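Local coordinates for protein paenibacillus xanthan lyase (Paenibacillus, PDB 6F2P) that cleaves xanthan as a family 8 polysaccharide lyase, probably by beta-elimination that releases the terminal mannose of its side chains, at residues I178-S181 with G182-K186; S235-A238 with D239-I243; K336-S339 with I340-I344; N955-S959 with G960-V964; Q121-H125 with W126-G130. One frame throughout, in Å; residues are numbered along the deposited sequence.

Interaction 1. Residues I178-S181 with G182-K186; sequences IAIS and GILNK
G182 N donates to I178 O at 3.0 Å, in the closing turns of helix 168-184. A Schellman motif ends this helix of the N-terminal alpha-helical domain. S181 OG turns back to V177 O of the preceding turn and also bonds to R190 NH2 of helix 188-197. I183 comes next, and its N bonds to A179 O at 3.1 Å. Its CG1 stands beside the backbone N (chi1 -68°). This turn brings I183 CG1 back along the helix, to 3.3 Å from A179 O. Further out, I183 CD1 and I180 CD1 meet loosely at 4.4 Å. L184 N reaches I180 O at 3.0 Å, the straightest bond of the set. The L184 branch also returns toward the preceding turn, with L184 CD1 4.1 Å from I180 CG2. The two side chains run at a slant to each other. They lie among helices 4-18 and 123-141. N185 is the first residue to leave helical angles, yet N185 N still bonds to S181 O at 2.7 Å. Its ND2 is held separately by Y158 OH. K186 turns to positive phi (52°) as the C-prime residue, and its NZ forms a salt bridge with D7. The turn closes as the next amide bonds to G182 O and, weakly, K186 N to I183 O at 3.3 Å.

Interaction 2. Residues S235-A238 with D239-I243; sequences SGIA and DLIFI
I237 and I241 meet one helical turn apart, their side chains set at a slant. The touching atoms are I237 CG2 and I241 CD1, at 3.7 Å. I237 CG2 is trans to its own backbone N, while I241 CG1 stands beside its N (chi1 -75°). The I241 arm therefore folds back toward the preceding turn, and I241 CG1 comes to 3.4 Å from I237 O. The same carbonyl takes a nearly straight bond from I241 N at 2.9 Å. D239 lies against another side of the turn, with its CB 3.5 Å from S235 O. Its carboxylate finds partners outside the helix: OD2 bonds to a methylpentanediol molecule, and OD1 makes a long, weak ion pair with R305. F242 sets only its CB against the turn, 3.4 Å from A238 O. Its ring leads away to cation-pi contacts with R305 and K12. This is plain packing along helix 229-244 of the alpha-helical domain, with each side of the helix facing a different neighbour. The I237 and I241 side meets helix 256-267. S235 and A238 pack against helix 292-307, and D239, F242 and I243 rest on helix 4-18.

Interaction 3. Residues K336-S339 with I340-I344; sequences KAVS and IDLII
S339 is the N-cap of helix 340-351, and its extended backbone (psi 169°) sends its carbonyl to the first turn. There I343 N bonds to S339 O at 2.9 Å, with the donor in the carbonyl plane. V338, just before the cap, packs on I343 in the first turn, and this pairing is a hydrophobic staple. V338 CG2 does the touching, because it is the methyl set between the backbone N and the carbonyl carbon. It lies 3.9 Å from I343 CG1 and 3.6 Å from L342 CB. The V338 and L342 side chains cross at about a right angle, while V338 and I343 meet at a slant. I343 CG1 also sits over the cap carbonyl, near S339 O. On the other side of the cap, S339 OG lies 3.7 Å from D341 CB and 4.0 Å from L342 CG. Replacing I343 by an alanine would probably open a gap beside V338 CG2 and leave the staple without its second half. The D341 side chain leads away from the cap, and its OD2 forms a salt bridge with R305. Helix 292-307 carries that arginine and also lies under V338 and L342. I340 and I343 instead press on helix 28-46, so the start of helix 340-351 is wedged between these two helices.

Interaction 4. Residues N955-S959 with G960-V964; sequences NVPIS and GTYQV
Y962 has its CG beside the backbone N (chi1 -73°), which sends the ring back toward the loop before strand 960-967. V956 comes to meet it from the opposite direction, with CG1 trans to its own backbone N (chi1 178°). Y962 OH donates to I958 O at 2.7 Å. The donor lies in the carbonyl plane, on a lone pair, and I958 O in turn lies at the ring edge. With a tyrosine bonded to the backbone four residues earlier, this is a tyrosine corner in the Golvesin C-terminal domain. V956 CG1 approaches the ring obliquely, 3.4 Å from Y962 CE1. P957 CD closes in on the hydroxyl, 3.8 Å from Y962 OH. Between loop and strand, G960 has backbone angles that would jam a side chain against S959 O. S959 OG bonds to A1012 N, and helix 902-905 touches both I958 and Y962. A phenylalanine in place of Y962 would keep the ring but would probably leave I958 O without this bond and the loop less firmly held. The ring is buried, with V956 against it, and its one polar atom is satisfied by a carbonyl of its own chain.

Interaction 5. Residues Q121-H125 with W126-G130; sequences QNWWH and WQIGG
A wider pi-type turn marks the start of helix 123-141, where W124 O accepts from both I128 N, at 2.9 Å, and G129 N, at 3.1 Å. The two donors come from opposite faces of the carbonyl plane. H125 O likewise reaches five residues on, to G130 N. Before the turn, N122 caps the helix: its OD1 accepts from W124 N at 3.3 Å, with the donor above the amide plane. W124 has its CG trans to the backbone N (chi1 -170°), which lays the indole against the following turn. I128 CB sits over the face of its five-membered ring in a CH-pi contact, 4.1 Å from the centroid. Over the same indole, G129 CA lies 3.5 Å from W124 CZ3, and a CB on this glycine would run into the ring. This helix belongs to the alpha-helical domain of the lyase and packs beside helices 68-85 and 168-184. W123 is the second aromatic partner. Q127 CD meets its edge, 3.7 Å from W123 CE3, with ring and amide planes 67° apart. I128 CD1 reaches the same indole obliquely, 3.8 Å from W123 CZ3. Q127 O accepts from Q161 NE2, and Q161 is a calcium ligand. Outside the turn, T71 OG1 holds H125 ND1, and W126 NE1 bonds to Y120 O.

How the interactions relate
From the N terminus the order is interaction 5, then 1, 2, 3 and 4. Each joins two adjoining segments, so none closes a long loop, and none nests in or crosses another. Interaction 5 starts helix 123-141, and interaction 1 ends helix 168-184, which packs on helix 123-141. Interaction 2, on helix 229-244, touches interaction 1 through A179 CB and L240 CD2, 4.0 Å apart. Interaction 3 starts helix 340-351, with its nearest atoms about 5 Å from interaction 2. R305 links those two, pairing with D341 and contacting F242. Interaction 4 stands apart in the Golvesin C-terminal domain, its centre about 73 Å from that of interaction 2.

Interaction 1. Residues I178-S181 with G182-K186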
loop_
_atom_site.group_PDB
_atom_site.type_symbol
_atom_site.label_atom_id
_atom_site.label_comp_id
_atom_site.label_asym_id
_atom_site.label_seq_id
_atom_site.Cartn_x
_atom_site.Cartn_y
_atom_site.Cartn_z
ATOM N N ILE A 178 -4.331 9.790 -34.472
ATOM C CA ILE A 178 -3.966 11.116 -34.945
ATOM C C ILE A 178 -2.544 11.147 -35.497
ATOM O O ILE A 178 -2.297 11.703 -36.563
ATOM C CB ILE A 178 -4.178 12.161 -33.847
ATOM C CG1 ILE A 178 -5.670 12.460 -33.740
ATOM C CG2 ILE A 178 -3.400 13.419 -34.141
ATOM C CD1 ILE A 178 -6.042 13.299 -32.565
ATOM N N ALA A 179 -1.618 10.514 -34.793
ATOM C CA ALA A 179 -0.238 10.456 -35.242
ATOM C C ALA A 179 -0.105 9.712 -36.561
ATOM O O ALA A 179 0.597 10.158 -37.464
ATOM C CB ALA A 179 0.622 9.801 -34.186
ATOM N N ILE A 180 -0.771 8.576 -36.690
ATOM C CA ILE A 180 -0.557 7.780 -37.891
ATOM C C ILE A 180 -1.228 8.429 -39.099
ATOM O O ILE A 180 -0.653 8.458 -40.186
ATOM C CB ILE A 180 -0.988 6.316 -37.727
ATOM C CG1 ILE A 180 -0.261 5.680 -36.536
ATOM C CG2 ILE A 180 -0.702 5.527 -39.014
ATOM C CD1 ILE A 180 1.189 6.032 -36.453
ATOM N N SER A 181 -2.423 8.981 -38.911
ATOM C CA SER A 181 -3.047 9.694 -40.013
ATOM C C SER A 181 -2.169 10.876 -40.450
ATOM O O SER A 181 -1.978 11.102 -41.645
ATOM C CB SER A 181 -4.493 10.111 -39.698
ATOM O OG SER A 181 -4.606 10.845 -38.488
ATOM N N GLY A 182 -1.594 11.591 -39.486
ATOM C CA GLY A 182 -0.684 12.679 -39.797
ATOM C C GLY A 182 0.467 12.239 -40.684
ATOM O O GLY A 182 0.781 12.894 -41.672
ATOM N N ILE A 183 1.099 11.127 -40.329
ATOM C CA ILE A 183 2.204 10.590 -41.108
ATOM C C ILE A 183 1.766 10.219 -42.525
ATOM O O ILE A 183 2.433 10.557 -43.510
ATOM C CB ILE A 183 2.774 9.350 -40.420
ATOM C CG1 ILE A 183 3.467 9.755 -39.118
ATOM C CG2 ILE A 183 3.729 8.616 -41.345
ATOM C CD1 ILE A 183 4.176 8.626 -38.411
ATOM N N LEU A 184 0.637 9.523 -42.619
ATOM C CA LEU A 184 0.100 9.113 -43.903
ATOM C C LEU A 184 -0.328 10.311 -44.743
ATOM O O LEU A 184 -0.161 10.306 -45.966
ATOM C CB LEU A 184 -1.082 8.163 -43.711
ATOM C CG LEU A 184 -0.749 6.828 -43.052
ATOM C CD1 LEU A 184 -2.011 6.010 -42.892
ATOM C CD2 LEU A 184 0.304 6.069 -43.849
ATOM N N ASN A 185 -0.873 11.334 -44.084
ATOM C CA ASN A 185 -1.367 12.510 -44.792
ATOM C C ASN A 185 -0.325 13.620 -44.907
ATOM O O ASN A 185 -0.627 14.723 -45.371
ATOM C CB ASN A 185 -2.622 13.061 -44.125
ATOM C CG ASN A 185 -3.409 13.968 -45.045
ATOM O OD1 ASN A 185 -3.494 13.712 -46.244
ATOM N ND2 ASN A 185 -3.959 15.049 -44.496
ATOM N N LYS A 186 0.898 13.318 -44.480
ATOM C CA LYS A 186 2.015 14.265 -44.544
ATOM C C LYS A 186 1.667 15.620 -43.913
ATOM O O LYS A 186 1.841 16.675 -44.518
ATOM C CB LYS A 186 2.518 14.402 -45.990
ATOM C CG LYS A 186 2.947 13.060 -46.572
ATOM C CD LYS A 186 3.889 13.156 -47.765
ATOM C CE LYS A 186 4.395 11.763 -48.132
ATOM N NZ LYS A 186 5.482 11.716 -49.152
#

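Interaction 2. Residues S235-A238 with D239-I243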
loop_
_atom_site.group_PDB
_atom_site.type_symbol
_atom_site.label_atom_id
_atom_site.label_comp_id
_atom_site.label_asym_id
_atom_site.label_seq_id
_atom_site.Cartn_x
_atom_site.Cartn_y
_atom_site.Cartn_z
ATOM N N SER A 235 1.746 -0.688 -24.218
ATOM C CA SER A 235 1.898 -1.115 -25.604
ATOM C C SER A 235 1.886 0.058 -26.572
ATOM O O SER A 235 2.842 0.260 -27.322
ATOM C CB SER A 235 0.797 -2.097 -25.988
ATOM O OG SER A 235 1.156 -2.782 -27.171
ATOM N N GLY A 236 0.804 0.831 -26.545
ATOM C CA GLY A 236 0.652 1.979 -27.423
ATOM C C GLY A 236 1.742 3.026 -27.269
ATOM O O GLY A 236 2.232 3.576 -28.259
ATOM N N ILE A 237 2.122 3.308 -26.027
ATOM C CA ILE A 237 3.189 4.267 -25.760
ATOM C C ILE A 237 4.558 3.772 -26.253
ATOM O O ILE A 237 5.307 4.515 -26.890
ATOM C CB ILE A 237 3.233 4.664 -24.272
ATOM C CG1 ILE A 237 1.953 5.423 -23.911
ATOM C CG2 ILE A 237 4.465 5.504 -23.979
ATOM C CD1 ILE A 237 1.753 5.631 -22.441
ATOM N N ALA A 238 4.870 2.510 -25.990
ATOM C CA ALA A 238 6.120 1.956 -26.482
ATOM C C ALA A 238 6.148 1.979 -28.011
ATOM O O ALA A 238 7.206 2.147 -28.612
ATOM C CB ALA A 238 6.327 0.545 -25.957
ATOM N N ASP A 239 4.987 1.821 -28.643
ATOM C CA ASP A 239 4.945 1.825 -30.099
ATOM C C ASP A 239 5.098 3.236 -30.641
ATOM O O ASP A 239 5.859 3.456 -31.579
ATOM C CB ASP A 239 3.677 1.156 -30.643
ATOM C CG ASP A 239 3.828 -0.351 -30.784
ATOM O OD1 ASP A 239 4.927 -0.879 -30.504
ATOM O OD2 ASP A 239 2.848 -1.012 -31.189
ATOM N N LEU A 240 4.393 4.190 -30.043
ATOM C CA LEU A 240 4.516 5.579 -30.468
ATOM C C LEU A 240 5.936 6.102 -30.312
ATOM O O LEU A 240 6.453 6.786 -31.196
ATOM C CB LEU A 240 3.560 6.473 -29.699
ATOM C CG LEU A 240 2.323 6.867 -30.496
ATOM C CD1 LEU A 240 1.596 7.979 -29.781
ATOM C CD2 LEU A 240 2.713 7.293 -31.902
ATOM N N ILE A 241 6.567 5.778 -29.190
ATOM C CA ILE A 241 7.949 6.177 -28.975
ATOM C C ILE A 241 8.845 5.601 -30.065
ATOM O O ILE A 241 9.666 6.318 -30.637
ATOM C CB ILE A 241 8.454 5.763 -27.581
ATOM C CG1 ILE A 241 7.866 6.680 -26.513
ATOM C CG2 ILE A 241 9.971 5.799 -27.517
ATOM C CD1 ILE A 241 7.949 6.076 -25.128
ATOM N N PHE A 242 8.663 4.316 -30.364
ATOM C CA PHE A 242 9.487 3.633 -31.358
ATOM C C PHE A 242 9.342 4.228 -32.758
ATOM O O PHE A 242 10.334 4.434 -33.451
ATOM C CB PHE A 242 9.154 2.146 -31.389
ATOM C CG PHE A 242 9.838 1.394 -32.492
ATOM C CD1 PHE A 242 11.116 0.897 -32.317
ATOM C CD2 PHE A 242 9.193 1.163 -33.705
ATOM C CE1 PHE A 242 11.751 0.195 -33.331
ATOM C CE2 PHE A 242 9.822 0.459 -34.724
ATOM C CZ PHE A 242 11.103 -0.023 -34.535
ATOM N N ILE A 243 8.107 4.491 -33.175
ATOM C CA ILE A 243 7.843 5.040 -34.504
ATOM C C ILE A 243 8.433 6.443 -34.656
ATOM O O ILE A 243 9.152 6.742 -35.620
ATOM C CB ILE A 243 6.318 5.079 -34.799
ATOM C CG1 ILE A 243 5.733 3.669 -34.751
ATOM C CG2 ILE A 243 6.021 5.714 -36.156
ATOM C CD1 ILE A 243 4.229 3.633 -34.612
#

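Interaction 3. Residues K336-S339 with I340-I344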
loop_
_atom_site.group_PDB
_atom_site.type_symbol
_atom_site.label_atom_id
_atom_site.label_comp_id
_atom_site.label_asym_id
_atom_site.label_seq_id
_atom_site.Cartn_x
_atom_site.Cartn_y
_atom_site.Cartn_z
ATOM N N LYS A 336 4.345 -17.717 -31.729
ATOM C CA LYS A 336 3.142 -18.077 -32.476
ATOM C C LYS A 336 2.059 -17.008 -32.401
ATOM O O LYS A 336 1.022 -17.124 -33.053
ATOM C CB LYS A 336 2.577 -19.401 -31.968
ATOM C CG LYS A 336 3.408 -20.612 -32.326
ATOM C CD LYS A 336 3.147 -21.738 -31.349
ATOM C CE LYS A 336 3.564 -23.071 -31.925
ATOM N NZ LYS A 336 2.657 -23.475 -33.038
ATOM N N ALA A 337 2.294 -15.967 -31.609
ATOM C CA ALA A 337 1.253 -14.966 -31.377
ATOM C C ALA A 337 1.530 -13.607 -32.018
ATOM O O ALA A 337 0.605 -12.899 -32.376
ATOM C CB ALA A 337 0.994 -14.805 -29.886
ATOM N N VAL A 338 2.796 -13.248 -32.169
ATOM C CA VAL A 338 3.150 -11.905 -32.619
ATOM C C VAL A 338 3.398 -11.801 -34.117
ATOM O O VAL A 338 3.404 -12.800 -34.843
ATOM C CB VAL A 338 4.415 -11.407 -31.913
ATOM C CG1 VAL A 338 4.204 -11.413 -30.417
ATOM C CG2 VAL A 338 5.594 -12.274 -32.299
ATOM N N SER A 339 3.624 -10.572 -34.564
ATOM C CA SER A 339 3.839 -10.297 -35.976
ATOM C C SER A 339 5.219 -10.766 -36.401
ATOM O O SER A 339 6.067 -11.095 -35.557
ATOM C CB SER A 339 3.717 -8.804 -36.240
ATOM O OG SER A 339 4.797 -8.108 -35.638
ATOM N N ILE A 340 5.445 -10.782 -37.712
ATOM C CA ILE A 340 6.718 -11.230 -38.251
ATOM C C ILE A 340 7.836 -10.354 -37.717
ATOM O O ILE A 340 8.868 -10.856 -37.283
ATOM C CB ILE A 340 6.714 -11.229 -39.789
ATOM C CG1 ILE A 340 5.768 -12.318 -40.299
ATOM C CG2 ILE A 340 8.125 -11.452 -40.332
ATOM C CD1 ILE A 340 5.487 -12.253 -41.782
ATOM N N ASP A 341 7.601 -9.047 -37.727
ATOM C CA ASP A 341 8.556 -8.075 -37.221
ATOM C C ASP A 341 9.083 -8.464 -35.845
ATOM O O ASP A 341 10.295 -8.471 -35.604
ATOM C CB ASP A 341 7.893 -6.707 -37.133
ATOM C CG ASP A 341 8.888 -5.584 -37.207
ATOM O OD1 ASP A 341 9.937 -5.773 -37.863
ATOM O OD2 ASP A 341 8.627 -4.519 -36.611
ATOM N N LEU A 342 8.162 -8.799 -34.949
ATOM C CA LEU A 342 8.540 -9.201 -33.604
ATOM C C LEU A 342 9.183 -10.580 -33.569
ATOM O O LEU A 342 10.052 -10.828 -32.737
ATOM C CB LEU A 342 7.337 -9.141 -32.668
ATOM C CG LEU A 342 6.943 -7.706 -32.343
ATOM C CD1 LEU A 342 5.544 -7.643 -31.777
ATOM C CD2 LEU A 342 7.960 -7.125 -31.374
ATOM N N ILE A 343 8.763 -11.474 -34.466
ATOM C CA ILE A 343 9.385 -12.789 -34.568
ATOM C C ILE A 343 10.856 -12.605 -34.891
ATOM O O ILE A 343 11.735 -13.240 -34.297
ATOM C CB ILE A 343 8.755 -13.620 -35.677
ATOM C CG1 ILE A 343 7.303 -13.940 -35.330
ATOM C CG2 ILE A 343 9.552 -14.894 -35.901
ATOM C CD1 ILE A 343 6.617 -14.784 -36.343
ATOM N N ILE A 344 11.116 -11.702 -35.827
ATOM C CA ILE A 344 12.473 -11.392 -36.230
ATOM C C ILE A 344 13.258 -10.844 -35.049
ATOM O O ILE A 344 14.340 -11.347 -34.731
ATOM C CB ILE A 344 12.477 -10.393 -37.380
ATOM C CG1 ILE A 344 11.804 -11.017 -38.606
ATOM C CG2 ILE A 344 13.894 -9.971 -37.703
ATOM C CD1 ILE A 344 11.502 -10.023 -39.698
#

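Interaction 4. Residues N955-S959 with G960-V964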
loop_
_atom_site.group_PDB
_atom_site.type_symbol
_atom_site.label_atom_id
_atom_site.label_comp_id
_atom_site.label_asym_id
_atom_site.label_seq_id
_atom_site.Cartn_x
_atom_site.Cartn_y
_atom_site.Cartn_z
ATOM N N ASN A 955 12.545 14.741 45.075
ATOM C CA ASN A 955 12.947 14.488 43.702
ATOM C C ASN A 955 12.287 15.521 42.793
ATOM O O ASN A 955 11.103 15.413 42.464
ATOM C CB ASN A 955 12.550 13.075 43.281
ATOM C CG ASN A 955 13.244 12.628 42.011
ATOM O OD1 ASN A 955 13.761 13.444 41.245
ATOM N ND2 ASN A 955 13.256 11.320 41.780
ATOM N N VAL A 956 13.052 16.535 42.410
ATOM C CA VAL A 956 12.511 17.634 41.624
ATOM C C VAL A 956 12.373 17.198 40.167
ATOM O O VAL A 956 13.360 16.834 39.527
ATOM C CB VAL A 956 13.375 18.915 41.781
ATOM C CG1 VAL A 956 12.842 20.038 40.927
ATOM C CG2 VAL A 956 13.398 19.347 43.230
ATOM N N PRO A 957 11.133 17.204 39.650
ATOM C CA PRO A 957 10.834 16.721 38.297
ATOM C C PRO A 957 11.475 17.586 37.216
ATOM O O PRO A 957 12.132 17.070 36.308
ATOM C CB PRO A 957 9.306 16.833 38.218
ATOM C CG PRO A 957 8.848 16.805 39.641
ATOM C CD PRO A 957 9.907 17.556 40.387
ATOM N N ILE A 958 11.279 18.895 37.328
ATOM C CA ILE A 958 11.752 19.851 36.334
ATOM C C ILE A 958 12.540 20.947 37.034
ATOM O O ILE A 958 12.100 21.467 38.060
ATOM C CB ILE A 958 10.568 20.533 35.596
ATOM C CG1 ILE A 958 9.592 19.500 35.034
ATOM C CG2 ILE A 958 11.072 21.456 34.495
ATOM C CD1 ILE A 958 8.450 20.111 34.239
ATOM N N SER A 959 13.697 21.306 36.486
ATOM C CA SER A 959 14.421 22.473 36.979
ATOM C C SER A 959 13.511 23.697 36.929
ATOM O O SER A 959 12.712 23.852 35.998
ATOM C CB SER A 959 15.685 22.721 36.158
ATOM O OG SER A 959 16.610 21.660 36.324
ATOM N N GLY A 960 13.610 24.551 37.943
ATOM C CA GLY A 960 12.785 25.742 37.985
ATOM C C GLY A 960 12.646 26.341 39.365
ATOM O O GLY A 960 13.409 26.014 40.275
ATOM N N THR A 961 11.662 27.222 39.518
ATOM C CA THR A 961 11.440 27.906 40.783
ATOM C C THR A 961 10.340 27.220 41.584
ATOM O O THR A 961 9.249 26.963 41.070
ATOM C CB THR A 961 11.080 29.380 40.555
ATOM O OG1 THR A 961 12.115 30.001 39.787
ATOM C CG2 THR A 961 10.943 30.105 41.877
ATOM N N TYR A 962 10.635 26.926 42.845
ATOM C CA TYR A 962 9.704 26.196 43.696
ATOM C C TYR A 962 9.494 26.843 45.057
ATOM O O TYR A 962 10.456 27.106 45.786
ATOM C CB TYR A 962 10.213 24.784 43.941
ATOM C CG TYR A 962 10.116 23.858 42.768
ATOM C CD1 TYR A 962 11.131 23.799 41.826
ATOM C CD2 TYR A 962 9.021 23.020 42.612
ATOM C CE1 TYR A 962 11.052 22.941 40.754
ATOM C CE2 TYR A 962 8.934 22.156 41.546
ATOM C CZ TYR A 962 9.952 22.119 40.620
ATOM O OH TYR A 962 9.869 21.255 39.558
ATOM N N GLN A 963 8.228 27.064 45.404
ATOM C CA GLN A 963 7.844 27.447 46.756
ATOM C C GLN A 963 8.037 26.278 47.720
ATOM O O GLN A 963 7.583 25.163 47.461
ATOM C CB GLN A 963 6.394 27.920 46.780
ATOM C CG GLN A 963 6.184 29.198 46.007
ATOM C CD GLN A 963 4.781 29.733 46.144
ATOM O OE1 GLN A 963 3.832 28.975 46.351
ATOM N NE2 GLN A 963 4.638 31.052 46.040
ATOM N N VAL A 964 8.721 26.539 48.830
ATOM C CA VAL A 964 8.998 25.500 49.819
ATOM C C VAL A 964 8.084 25.634 51.045
ATOM O O VAL A 964 8.189 26.599 51.805
ATOM C CB VAL A 964 10.485 25.526 50.245
ATOM C CG1 VAL A 964 10.748 24.533 51.357
ATOM C CG2 VAL A 964 11.386 25.247 49.051
#

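Interaction 5. Residues Q121-H125 with W126-G130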
loop_
_atom_site.group_PDB
_atom_site.type_symbol
_atom_site.label_atom_id
_atom_site.label_comp_id
_atom_site.label_asym_id
_atom_site.label_seq_id
_atom_site.Cartn_x
_atom_site.Cartn_y
_atom_site.Cartn_z
ATOM N N GLN A 121 -25.032 4.917 -33.464
ATOM C CA GLN A 121 -24.704 3.998 -32.385
ATOM C C GLN A 121 -23.352 4.295 -31.691
ATOM O O GLN A 121 -23.080 5.436 -31.303
ATOM C CB GLN A 121 -24.782 2.550 -32.883
ATOM C CG GLN A 121 -25.159 1.549 -31.799
ATOM C CD GLN A 121 -24.243 0.350 -31.773
ATOM O OE1 GLN A 121 -23.167 0.358 -32.383
ATOM N NE2 GLN A 121 -24.663 -0.698 -31.069
ATOM N N ASN A 122 -22.516 3.267 -31.547
ATOM C CA ASN A 122 -21.329 3.332 -30.690
ATOM C C ASN A 122 -20.163 4.164 -31.245
ATOM O O ASN A 122 -19.649 3.900 -32.330
ATOM C CB ASN A 122 -20.872 1.916 -30.328
ATOM C CG ASN A 122 -19.720 1.901 -29.332
ATOM O OD1 ASN A 122 -19.371 2.921 -28.735
ATOM N ND2 ASN A 122 -19.126 0.726 -29.144
ATOM N N TRP A 123 -19.745 5.160 -30.471
ATOM C CA TRP A 123 -18.762 6.141 -30.918
ATOM C C TRP A 123 -17.392 5.527 -31.195
ATOM O O TRP A 123 -16.672 5.951 -32.099
ATOM C CB TRP A 123 -18.609 7.227 -29.852
ATOM C CG TRP A 123 -17.902 6.734 -28.612
ATOM C CD1 TRP A 123 -18.467 6.111 -27.539
ATOM C CD2 TRP A 123 -16.494 6.809 -28.337
ATOM N NE1 TRP A 123 -17.503 5.800 -26.608
ATOM C CE2 TRP A 123 -16.285 6.216 -27.074
ATOM C CE3 TRP A 123 -15.392 7.321 -29.033
ATOM C CZ2 TRP A 123 -15.018 6.118 -26.494
ATOM C CZ3 TRP A 123 -14.135 7.222 -28.455
ATOM C CH2 TRP A 123 -13.960 6.625 -27.197
ATOM N N TRP A 124 -17.042 4.522 -30.408
ATOM C CA TRP A 124 -15.700 3.973 -30.414
ATOM C C TRP A 124 -15.265 3.478 -31.795
ATOM O O TRP A 124 -14.112 3.650 -32.198
ATOM C CB TRP A 124 -15.599 2.854 -29.377
ATOM C CG TRP A 124 -14.213 2.405 -29.158
ATOM C CD1 TRP A 124 -13.323 2.912 -28.259
ATOM C CD2 TRP A 124 -13.528 1.370 -29.864
ATOM N NE1 TRP A 124 -12.126 2.253 -28.358
ATOM C CE2 TRP A 124 -12.225 1.298 -29.336
ATOM C CE3 TRP A 124 -13.891 0.493 -30.889
ATOM C CZ2 TRP A 124 -11.281 0.385 -29.796
ATOM C CZ3 TRP A 124 -12.948 -0.417 -31.347
ATOM C CH2 TRP A 124 -11.658 -0.462 -30.799
ATOM N N HIS A 125 -16.192 2.871 -32.527
ATOM C CA HIS A 125 -15.854 2.311 -33.834
ATOM C C HIS A 125 -15.600 3.395 -34.888
ATOM O O HIS A 125 -14.809 3.201 -35.816
ATOM C CB HIS A 125 -16.919 1.318 -34.285
ATOM C CG HIS A 125 -17.084 0.161 -33.350
ATOM N ND1 HIS A 125 -16.123 -0.815 -33.203
ATOM C CD2 HIS A 125 -18.082 -0.163 -32.496
ATOM C CE1 HIS A 125 -16.526 -1.697 -32.305
ATOM N NE2 HIS A 125 -17.711 -1.322 -31.857
ATOM N N TRP A 126 -16.239 4.548 -34.718
ATOM C CA TRP A 126 -16.042 5.661 -35.634
ATOM C C TRP A 126 -14.722 6.378 -35.370
ATOM O O TRP A 126 -13.989 6.722 -36.299
ATOM C CB TRP A 126 -17.218 6.639 -35.546
ATOM C CG TRP A 126 -18.522 5.990 -35.923
ATOM C CD1 TRP A 126 -19.488 5.529 -35.076
ATOM C CD2 TRP A 126 -18.981 5.696 -37.251
ATOM N NE1 TRP A 126 -20.524 4.981 -35.791
ATOM C CE2 TRP A 126 -20.236 5.069 -37.129
ATOM C CE3 TRP A 126 -18.456 5.911 -38.530
ATOM C CZ2 TRP A 126 -20.974 4.657 -38.236
ATOM C CZ3 TRP A 126 -19.195 5.499 -39.632
ATOM C CH2 TRP A 126 -20.435 4.878 -39.475
ATOM N N GLN A 127 -14.400 6.575 -34.098
ATOM C CA GLN A 127 -13.285 7.443 -33.742
ATOM C C GLN A 127 -11.965 6.711 -33.503
ATOM O O GLN A 127 -10.897 7.320 -33.539
ATOM C CB GLN A 127 -13.660 8.289 -32.526
ATOM C CG GLN A 127 -14.969 9.046 -32.701
ATOM C CD GLN A 127 -15.255 10.007 -31.567
ATOM O OE1 GLN A 127 -16.403 10.333 -31.302
ATOM N NE2 GLN A 127 -14.206 10.470 -30.896
ATOM N N ILE A 128 -12.027 5.409 -33.267
ATOM C CA ILE A 128 -10.825 4.673 -32.912
ATOM C C ILE A 128 -10.662 3.372 -33.692
ATOM O O ILE A 128 -9.690 3.211 -34.422
ATOM C CB ILE A 128 -10.781 4.386 -31.401
ATOM C CG1 ILE A 128 -10.649 5.706 -30.625
ATOM C CG2 ILE A 128 -9.648 3.422 -31.073
ATOM C CD1 ILE A 128 -10.737 5.562 -29.136
ATOM N N GLY A 129 -11.620 2.456 -33.545
ATOM C CA GLY A 129 -11.525 1.135 -34.150
ATOM C C GLY A 129 -11.370 1.175 -35.658
ATOM O O GLY A 129 -10.497 0.514 -36.233
ATOM N N GLY A 130 -12.225 1.964 -36.294
ATOM C CA GLY A 130 -12.189 2.144 -37.730
ATOM C C GLY A 130 -10.944 2.845 -38.237
ATOM O O GLY A 130 -10.225 2.285 -39.079
#